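Local coordinates for protein amidohydrolase (Pseudomonas aeruginosa, PDB 2I5G) that belongs to the membrane dipeptidase (M19) family of TIM-barrel amidohydrolases and is probably a metal-dependent dipeptidase, at residues A[59-64]-A[86-91]; A[296-301]-A[305-310]. The protein carries 2 engineered substitutions. All coordinates share one frame; numbering follows the deposited sequence.

Contact 1 (A[59-64]-A[86-91])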
loop_
_atom_site.group_PDB
_atom_site.type_symbol
_atom_site.label_atom_id
_atom_site.label_comp_id
_atom_site.label_asym_id
_atom_site.label_seq_id
_atom_site.Cartn_x
_atom_site.Cartn_y
_atom_site.Cartn_z
ATOM N N LYS A 59 19.917 -8.079 20.544
ATOM C CA LYS A 59 20.580 -7.700 21.784
ATOM C C LYS A 59 20.063 -8.490 22.985
ATOM O O LYS A 59 20.842 -8.930 23.835
ATOM C CB LYS A 59 20.415 -6.203 22.046
ATOM C CG LYS A 59 21.179 -5.737 23.271
ATOM C CD LYS A 59 20.972 -4.264 23.552
ATOM C CE LYS A 59 21.714 -3.876 24.808
ATOM N NZ LYS A 59 23.144 -4.269 24.695
ATOM N N LEU A 60 18.751 -8.666 23.069
ATOM C CA LEU A 60 18.189 -9.422 24.176
ATOM C C LEU A 60 18.686 -10.858 24.119
ATOM O O LEU A 60 19.025 -11.445 25.146
ATOM C CB LEU A 60 16.665 -9.386 24.131
ATOM C CG LEU A 60 16.101 -8.104 24.744
ATOM C CD1 LEU A 60 14.673 -7.870 24.285
ATOM C CD2 LEU A 60 16.187 -8.219 26.261
ATOM N N ILE A 61 18.744 -11.419 22.918
ATOM C CA ILE A 61 19.220 -12.780 22.760
ATOM C C ILE A 61 20.677 -12.827 23.191
ATOM O O ILE A 61 21.062 -13.641 24.027
ATOM C CB ILE A 61 19.105 -13.245 21.290
ATOM C CG1 ILE A 61 17.625 -13.383 20.905
ATOM C CG2 ILE A 61 19.880 -14.547 21.092
ATOM C CD1 ILE A 61 17.395 -13.887 19.495
ATOM N N ARG A 62 21.481 -11.938 22.623
ATOM C CA ARG A 62 22.903 -11.876 22.944
ATOM C C ARG A 62 23.117 -11.854 24.452
ATOM O O ARG A 62 23.896 -12.637 24.996
ATOM C CB ARG A 62 23.529 -10.610 22.350
ATOM C CG ARG A 62 24.769 -10.851 21.512
ATOM C CD ARG A 62 25.705 -9.635 21.522
ATOM N NE ARG A 62 25.037 -8.351 21.278
ATOM C CZ ARG A 62 24.446 -7.996 20.140
ATOM N NH1 ARG A 62 24.420 -8.825 19.102
ATOM N NH2 ARG A 62 23.882 -6.796 20.040
ATOM N N ASP A 63 22.412 -10.952 25.121
ATOM C CA ASP A 63 22.557 -10.802 26.559
ATOM C C ASP A 63 21.969 -11.940 27.390
ATOM O O ASP A 63 22.278 -12.062 28.576
ATOM C CB ASP A 63 21.969 -9.450 26.999
ATOM C CG ASP A 63 22.813 -8.260 26.530
ATOM O OD1 ASP A 63 23.962 -8.477 26.084
ATOM O OD2 ASP A 63 22.337 -7.105 26.617
ATOM N N ASN A 64 21.137 -12.773 26.765
ATOM C CA ASN A 64 20.512 -13.907 27.450
ATOM C C ASN A 64 20.749 -15.196 26.665
ATOM O O ASN A 64 19.861 -16.046 26.587
ATOM C CB ASN A 64 19.003 -13.687 27.580
ATOM C CG ASN A 64 18.654 -12.440 28.376
ATOM O OD1 ASN A 64 18.805 -12.403 29.597
ATOM N ND2 ASN A 64 18.184 -11.413 27.681
ATOM N N THR A 86 15.800 -22.296 24.176
ATOM C CA THR A 86 14.651 -21.986 23.343
ATOM C C THR A 86 15.076 -21.262 22.084
ATOM O O THR A 86 15.676 -20.189 22.138
ATOM C CB THR A 86 13.636 -21.110 24.096
ATOM O OG1 THR A 86 12.895 -21.923 25.009
ATOM C CG2 THR A 86 12.680 -20.440 23.124
ATOM N N GLY A 87 14.749 -21.854 20.946
ATOM C CA GLY A 87 15.111 -21.245 19.686
ATOM C C GLY A 87 14.136 -20.143 19.360
ATOM O O GLY A 87 12.941 -20.272 19.628
ATOM N N ILE A 88 14.644 -19.057 18.788
ATOM C CA ILE A 88 13.800 -17.929 18.424
ATOM C C ILE A 88 13.865 -17.644 16.934
ATOM O O ILE A 88 14.918 -17.325 16.390
ATOM C CB ILE A 88 14.187 -16.675 19.236
ATOM C CG1 ILE A 88 13.764 -16.886 20.692
ATOM C CG2 ILE A 88 13.519 -15.428 18.663
ATOM C CD1 ILE A 88 14.095 -15.734 21.596
ATOM N N LEU A 89 12.713 -17.785 16.286
ATOM C CA LEU A 89 12.580 -17.567 14.854
ATOM C C LEU A 89 11.847 -16.250 14.585
ATOM O O LEU A 89 10.667 -16.102 14.913
ATOM C CB LEU A 89 11.823 -18.751 14.236
ATOM C CG LEU A 89 11.155 -18.603 12.862
ATOM C CD1 LEU A 89 12.162 -18.074 11.866
ATOM C CD2 LEU A 89 10.580 -19.951 12.404
ATOM N N TYR A 90 12.554 -15.296 13.986
ATOM C CA TYR A 90 11.974 -13.988 13.687
ATOM C C TYR A 90 10.868 -14.013 12.656
ATOM O O TYR A 90 11.022 -14.610 11.583
ATOM C CB TYR A 90 13.049 -13.017 13.197
ATOM C CG TYR A 90 14.047 -12.623 14.249
ATOM C CD1 TYR A 90 13.745 -12.748 15.608
ATOM C CD2 TYR A 90 15.276 -12.074 13.890
ATOM C CE1 TYR A 90 14.638 -12.330 16.579
ATOM C CE2 TYR A 90 16.182 -11.651 14.855
ATOM C CZ TYR A 90 15.856 -11.780 16.198
ATOM O OH TYR A 90 16.738 -11.341 17.156
ATOM N N GLY A 91 9.766 -13.332 12.974
ATOM C CA GLY A 91 8.644 -13.262 12.056
ATOM C C GLY A 91 8.034 -11.876 11.919
ATOM O O GLY A 91 8.148 -11.035 12.821
#
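Leu60 O, the carbonyl just before Ile61, whose side chain meets the strand, is gripped twice by Asn64. The amide ND2 of Asn64 reaches Leu60 O at 2.7 Å. The bond is bent, with an N-H...O angle of 142°, and the donor comes from off the carbonyl plane. Asn64 N adds a weak backbone bond to the same oxygen. This folds the Asn64 side chain back over the last turn of the helix. Across the contact, Ile61 does the work. Its CG1 lies beside the backbone N, anti to the carbonyl carbon, and the extended chi2 (-178°) sends CD1 on toward strand 86-92. There Ile61 CD1 stands 3.5 Å from Tyr90 OH, approaching the ring obliquely, while Ile61 CD1 to Ile88 CG2 is 4.3 Å. The Ile61 and Tyr90 side chains arrive from opposite directions, and the phenol end is also tied weakly to Asn58. Val68, on neighbouring strand 68-70, touches both Ile61 and Ile88, and Phe26 of helix 23-31 also touches Ile88. Helix 47-63 laid on parallel strands 68-70 and 86-92 is consistent with the outer helices covering the sheet of a TIM barrel, the fold of this family.

Contact 2 (A[296-301]-A[305-310]). Engineered in segment 296-301: Lys299 (natural residue Glu).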
loop_
_atom_site.group_PDB
_atom_site.type_symbol
_atom_site.label_atom_id
_atom_site.label_comp_id
_atom_site.label_asym_id
_atom_site.label_seq_id
_atom_site.Cartn_x
_atom_site.Cartn_y
_atom_site.Cartn_z
ATOM N N THR A 296 -3.304 -32.435 28.223
ATOM C CA THR A 296 -4.716 -32.364 27.862
ATOM C C THR A 296 -5.020 -33.160 26.600
ATOM O O THR A 296 -5.731 -34.160 26.651
ATOM C CB THR A 296 -5.182 -30.897 27.681
ATOM O OG1 THR A 296 -5.176 -30.235 28.954
ATOM C CG2 THR A 296 -6.592 -30.847 27.108
ATOM N N LEU A 297 -4.488 -32.721 25.468
ATOM C CA LEU A 297 -4.711 -33.432 24.214
ATOM C C LEU A 297 -4.512 -34.932 24.430
ATOM O O LEU A 297 -5.250 -35.769 23.893
ATOM C CB LEU A 297 -3.734 -32.930 23.149
ATOM C CG LEU A 297 -4.046 -31.562 22.543
ATOM C CD1 LEU A 297 -2.812 -31.025 21.842
ATOM C CD2 LEU A 297 -5.199 -31.683 21.571
ATOM N N LEU A 298 -3.514 -35.256 25.243
ATOM C CA LEU A 298 -3.170 -36.635 25.551
ATOM C C LEU A 298 -4.292 -37.353 26.304
ATOM O O LEU A 298 -4.744 -38.424 25.894
ATOM C CB LEU A 298 -1.884 -36.645 26.373
ATOM C CG LEU A 298 -1.040 -37.912 26.433
ATOM C CD1 LEU A 298 -0.731 -38.411 25.032
ATOM C CD2 LEU A 298 0.249 -37.592 27.181
ATOM N N LYS A 299 -4.746 -36.754 27.399
ATOM C CA LYS A 299 -5.805 -37.355 28.200
ATOM C C LYS A 299 -7.149 -37.171 27.510
ATOM O O LYS A 299 -8.201 -37.433 28.088
ATOM C CB LYS A 299 -5.834 -36.731 29.601
ATOM C CG LYS A 299 -6.252 -35.266 29.649
ATOM C CD LYS A 299 -7.734 -35.111 29.986
ATOM C CE LYS A 299 -8.160 -33.642 30.016
ATOM N NZ LYS A 299 -7.447 -32.823 31.041
ATOM N N ARG A 300 -7.104 -36.743 26.256
ATOM C CA ARG A 300 -8.318 -36.505 25.504
ATOM C C ARG A 300 -8.569 -37.538 24.407
ATOM O O ARG A 300 -9.535 -37.424 23.656
ATOM C CB ARG A 300 -8.265 -35.101 24.912
ATOM C CG ARG A 300 -9.565 -34.359 25.030
ATOM C CD ARG A 300 -9.327 -32.883 25.241
ATOM N NE ARG A 300 -10.584 -32.183 25.475
ATOM C CZ ARG A 300 -11.532 -32.039 24.559
ATOM N NH1 ARG A 300 -11.358 -32.543 23.348
ATOM N NH2 ARG A 300 -12.658 -31.411 24.861
ATOM N N GLY A 301 -7.702 -38.542 24.318
ATOM C CA GLY A 301 -7.871 -39.581 23.315
ATOM C C GLY A 301 -6.830 -39.610 22.204
ATOM O O GLY A 301 -6.578 -40.654 21.594
ATOM N N ARG A 305 1.831 -40.407 19.129
ATOM C CA ARG A 305 2.374 -40.035 17.825
ATOM C C ARG A 305 1.754 -38.775 17.238
ATOM O O ARG A 305 2.466 -37.908 16.731
ATOM C CB ARG A 305 2.210 -41.201 16.851
ATOM C CG ARG A 305 3.141 -41.172 15.648
ATOM C CD ARG A 305 2.330 -41.205 14.370
ATOM N NE ARG A 305 1.077 -41.923 14.574
ATOM C CZ ARG A 305 0.010 -41.790 13.798
ATOM N NH1 ARG A 305 0.050 -40.968 12.760
ATOM N NH2 ARG A 305 -1.107 -42.457 14.073
ATOM N N VAL A 306 0.429 -38.675 17.295
ATOM C CA VAL A 306 -0.248 -37.499 16.771
ATOM C C VAL A 306 0.130 -36.300 17.633
ATOM O O VAL A 306 0.389 -35.219 17.120
ATOM C CB VAL A 306 -1.787 -37.668 16.781
ATOM C CG1 VAL A 306 -2.452 -36.399 16.238
ATOM C CG2 VAL A 306 -2.192 -38.871 15.939
ATOM N N VAL A 307 0.158 -36.491 18.946
ATOM C CA VAL A 307 0.522 -35.406 19.850
ATOM C C VAL A 307 1.888 -34.819 19.480
ATOM O O VAL A 307 2.029 -33.602 19.388
ATOM C CB VAL A 307 0.563 -35.886 21.322
ATOM C CG1 VAL A 307 1.014 -34.746 22.230
ATOM C CG2 VAL A 307 -0.812 -36.390 21.744
ATOM N N ARG A 308 2.889 -35.672 19.266
ATOM C CA ARG A 308 4.219 -35.186 18.899
ATOM C C ARG A 308 4.036 -34.235 17.720
ATOM O O ARG A 308 4.658 -33.172 17.649
ATOM C CB ARG A 308 5.133 -36.328 18.440
ATOM C CG ARG A 308 4.953 -37.662 19.140
ATOM C CD ARG A 308 5.783 -37.802 20.403
ATOM N NE ARG A 308 7.192 -37.497 20.181
ATOM C CZ ARG A 308 8.172 -37.848 21.008
ATOM N NH1 ARG A 308 7.910 -38.531 22.113
ATOM N NH2 ARG A 308 9.420 -37.487 20.742
ATOM N N LYS A 309 3.172 -34.641 16.793
ATOM C CA LYS A 309 2.887 -33.861 15.593
ATOM C C LYS A 309 2.400 -32.465 15.935
ATOM O O LYS A 309 3.083 -31.477 15.680
ATOM C CB LYS A 309 1.803 -34.536 14.750
ATOM C CG LYS A 309 2.016 -36.002 14.464
ATOM C CD LYS A 309 3.248 -36.221 13.627
ATOM C CE LYS A 309 3.132 -37.528 12.872
ATOM N NZ LYS A 309 1.886 -37.560 12.051
ATOM N N VAL A 310 1.207 -32.403 16.514
ATOM C CA VAL A 310 0.584 -31.142 16.869
ATOM C C VAL A 310 1.443 -30.249 17.749
ATOM O O VAL A 310 1.370 -29.029 17.642
ATOM C CB VAL A 310 -0.768 -31.374 17.566
ATOM C CG1 VAL A 310 -1.439 -30.044 17.846
ATOM C CG2 VAL A 310 -1.661 -32.238 16.687
#
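Leu298 holds CG anti to its backbone N (chi1 -159°), which swings the branch from a flank of helix 291-299 toward helix 304-323. Val307 answers with CG2, placed beside its own backbone N and anti to the carbonyl carbon. The result is a methyl-to-methyl approach, Leu298 CD1 to Val307 CG2, of 3.9 Å, with the two side chains crossing at about a right angle. Their backbones also come nearest here, the CA atoms of Leu298 and Val307 lying 6.9 Å apart. A second pair forms beside it: Leu297 points toward the partner helix and sets its CD1 4.3 Å from Val310 CG1. As 298 gives way to 297 the partner moves from 307 to 310, which shows that the two segments run in roughly opposite directions.

Gly301 is the first residue to leave helical angles. Its positive phi (112°), with backbone bonds back into the last turn, makes a Schellman motif; the Gly301 N to Leu298 O bond, at 3.4 Å, is weak. Met302, just beyond, touches both Leu297 and Val307, and Leu6 of helix 5-8 rests on both Leu298 and Val307, so two further side chains extend the apolar cluster.

Charged side chains of the two segments turn to other parts of the chain: Arg300 forms salt bridges to Glu233 and Asp226, and Lys309 to Glu241 and Asp242. No hydrogen bond or salt bridge joins the two segments, and 155 Å² of surface is buried between them, both sides summed. The direct contact between the segments is therefore apolar, and probably draws on dispersion and partial exclusion of water by branched aliphatic side chains.

How the contacts relate
Contact 1 closes before contact 2 opens, so the two follow in series along the chain, with centres 28 Å apart and nearest atoms about 14 Å apart; they do not touch. They share no helix or strand. Contact 1 sets helix 47-63 against strand 86-92 of the parallel sheet, whereas contact 2 joins helices 291-299 and 304-323 near the C-terminus. Both are buried, and all four segments belong to the M19 dipeptidase region of the chain. The N-terminal part of the chain comes back to contact 2 through helix 5-8. Each contact fastens its own part of the fold: one a helix to a strand of the sheet, the other two successive C-terminal helices to each other.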